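FEZ-1 protein (Fluoribacter gormanii, PDB 5WCK) probably hydrolyses the beta-lactam ring of antibiotics as a zinc-dependent, monomeric metallo-beta-lactamase of subclass B3. Local coordinates at residues 219-224 with 235-239. The protein carries 2 engineered substitutions. Sequence-based numbering, arbitrary orientation.
Sequences FDLKNK and PFVDP
Lys224 runs its whole side chain across to residues 235-239, and the ammonium group ends on the carboxylate of Asp238 in a salt bridge, NZ to OD2 2.8 Å. OD2 is met on its anti side, with the nitrogen 18° out of the carboxylate plane. The lysine chain is extended beyond CG, which carries NZ clear of helix 221-229 and back past the helix start, where the carbonyl oxygen of Phe219 takes a second bond (NZ to O 2.8 Å; C=O...N angle 145°). A water completes the set: it accepts from Lys224 NZ and donates to Phe236 O, each at 2.8 Å, tying the ammonium to the loop backbone as well.

The tight part lies along the root of the lysine. Its CB sits over one face of the Phe236 ring, 3.9 Å from the centroid, a CH-pi contact displaced toward the rim. Phe236 CE1 meets Phe219 CE2 at 4.0 Å, edge near edge, while Leu221 CD1 closes in obliquely; Phe11 and Ile13 of strand 11-14 extend this apolar cluster. Pro235 CG packs 3.3 Å from Lys224 O. By contrast, the outer side of the helix is loose: Lys222 and Asn223 are exposed and take no part, although Asn223 ND2 holds Asp220 OD1 at 2.8 Å.

Asp238 also N-caps helix 239-262, its OD1 accepting from the backbone N of Gly241. One carboxylate thus couples two helices, and its charge probably helps keep the lysine, whose aliphatic part is buried, protonated.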
loop_
_atom_site.group_PDB
_atom_site.type_symbol
_atom_site.label_atom_id
_atom_site.label_comp_id
_atom_site.label_asym_id
_atom_site.label_seq_id
_atom_site.Cartn_x
_atom_site.Cartn_y
_atom_site.Cartn_z
ATOM N N PHE A 219 -5.569 -8.982 -4.481
ATOM C CA PHE A 219 -5.446 -10.137 -3.601
ATOM C C PHE A 219 -6.805 -10.797 -3.342
ATOM O O PHE A 219 -6.891 -11.628 -2.473
ATOM C CB PHE A 219 -4.739 -9.767 -2.297
ATOM C CG PHE A 219 -5.437 -8.757 -1.420
ATOM C CD1 PHE A 219 -5.268 -7.393 -1.641
ATOM C CD2 PHE A 219 -6.257 -9.154 -0.381
ATOM C CE1 PHE A 219 -5.871 -6.458 -0.807
ATOM C CE2 PHE A 219 -6.881 -8.215 0.436
ATOM C CZ PHE A 219 -6.700 -6.869 0.211
ATOM N N ASP A 220 -7.836 -10.458 -4.125
ATOM C CA ASP A 220 -9.139 -11.185 -4.056
ATOM C C ASP A 220 -9.833 -10.916 -2.714
ATOM O O ASP A 220 -10.390 -11.833 -2.123
ATOM C CB ASP A 220 -8.981 -12.682 -4.343
ATOM C CG ASP A 220 -10.256 -13.382 -4.795
ATOM O OD1 ASP A 220 -11.189 -12.681 -5.219
ATOM O OD2 ASP A 220 -10.285 -14.635 -4.715
ATOM N N LEU A 221 -9.825 -9.665 -2.257
ATOM C CA LEU A 221 -10.443 -9.268 -0.971
ATOM C C LEU A 221 -11.876 -9.795 -0.874
ATOM O O LEU A 221 -12.248 -10.370 0.144
ATOM C CB LEU A 221 -10.449 -7.744 -0.814
ATOM C CG LEU A 221 -11.293 -7.213 0.357
ATOM C CD1 LEU A 221 -10.645 -7.557 1.681
ATOM C CD2 LEU A 221 -11.536 -5.716 0.244
ATOM N N LYS A 222 -12.686 -9.511 -1.895
ATOM C CA LYS A 222 -14.128 -9.803 -1.767
ATOM C C LYS A 222 -14.395 -11.294 -1.544
ATOM O O LYS A 222 -15.120 -11.658 -0.611
ATOM C CB LYS A 222 -14.909 -9.317 -2.990
ATOM C CG LYS A 222 -14.915 -7.813 -3.186
ATOM C CD LYS A 222 -15.513 -7.462 -4.521
ATOM C CE LYS A 222 -15.632 -5.988 -4.787
ATOM N NZ LYS A 222 -16.106 -5.767 -6.168
ATOM N N ASN A 223 -13.841 -12.168 -2.396
ATOM C CA ASN A 223 -14.099 -13.608 -2.284
ATOM C C ASN A 223 -13.495 -14.153 -0.987
ATOM O O ASN A 223 -14.081 -15.003 -0.350
ATOM C CB ASN A 223 -13.637 -14.388 -3.514
ATOM C CG ASN A 223 -14.463 -14.046 -4.738
ATOM O OD1 ASN A 223 -15.693 -14.201 -4.744
ATOM N ND2 ASN A 223 -13.815 -13.556 -5.787
ATOM N N LYS A 224 -12.327 -13.645 -0.582
ATOM C CA LYS A 224 -11.715 -14.114 0.643
ATOM C C LYS A 224 -12.539 -13.683 1.865
ATOM O O LYS A 224 -12.641 -14.419 2.812
ATOM C CB LYS A 224 -10.275 -13.627 0.730
ATOM C CG LYS A 224 -9.339 -14.392 -0.198
ATOM C CD LYS A 224 -7.938 -13.839 -0.214
ATOM C CE LYS A 224 -7.020 -14.619 -1.132
ATOM N NZ LYS A 224 -5.732 -13.925 -1.349
ATOM N N PRO A 235 -8.581 -17.488 5.116
ATOM C CA PRO A 235 -8.441 -17.405 3.669
ATOM C C PRO A 235 -7.448 -16.338 3.176
ATOM O O PRO A 235 -7.071 -16.385 1.998
ATOM C CB PRO A 235 -9.844 -17.043 3.170
ATOM C CG PRO A 235 -10.520 -16.420 4.364
ATOM C CD PRO A 235 -9.923 -17.101 5.573
ATOM N N PHE A 236 -6.995 -15.457 4.086
ATOM C CA PHE A 236 -6.008 -14.450 3.711
ATOM C C PHE A 236 -4.604 -15.061 3.775
ATOM O O PHE A 236 -3.674 -14.452 3.294
ATOM C CB PHE A 236 -6.164 -13.182 4.547
ATOM C CG PHE A 236 -7.430 -12.451 4.185
ATOM C CD1 PHE A 236 -7.470 -11.624 3.081
ATOM C CD2 PHE A 236 -8.614 -12.710 4.860
ATOM C CE1 PHE A 236 -8.653 -11.017 2.682
ATOM C CE2 PHE A 236 -9.790 -12.094 4.475
ATOM C CZ PHE A 236 -9.814 -11.266 3.380
ATOM N N VAL A 237 -4.461 -16.262 4.333
ATOM C CA VAL A 237 -3.212 -17.047 4.175
ATOM C C VAL A 237 -3.272 -17.677 2.789
ATOM O O VAL A 237 -4.041 -18.612 2.546
ATOM C CB VAL A 237 -3.028 -18.101 5.291
ATOM C CG1 VAL A 237 -1.797 -18.975 5.052
ATOM C CG2 VAL A 237 -2.974 -17.455 6.649
ATOM N N ASP A 238 -2.479 -17.110 1.865
ATOM C CA ASP A 238 -2.577 -17.480 0.460
ATOM C C ASP A 238 -1.205 -17.363 -0.189
ATOM O O ASP A 238 -1.002 -16.564 -1.096
ATOM C CB ASP A 238 -3.581 -16.589 -0.270
ATOM C CG ASP A 238 -3.847 -16.960 -1.721
ATOM O OD1 ASP A 238 -3.560 -18.126 -2.122
ATOM O OD2 ASP A 238 -4.341 -16.074 -2.467
ATOM N N PRO A 239 -0.232 -18.186 0.222
ATOM C CA PRO A 239 1.101 -18.144 -0.380
ATOM C C PRO A 239 1.133 -18.473 -1.877
ATOM O O PRO A 239 1.961 -17.908 -2.614
ATOM C CB PRO A 239 1.907 -19.163 0.438
ATOM C CG PRO A 239 0.852 -20.074 1.027
ATOM C CD PRO A 239 -0.313 -19.165 1.312
HETATM O O HOH W 1 -4.639 -13.028 1.086
#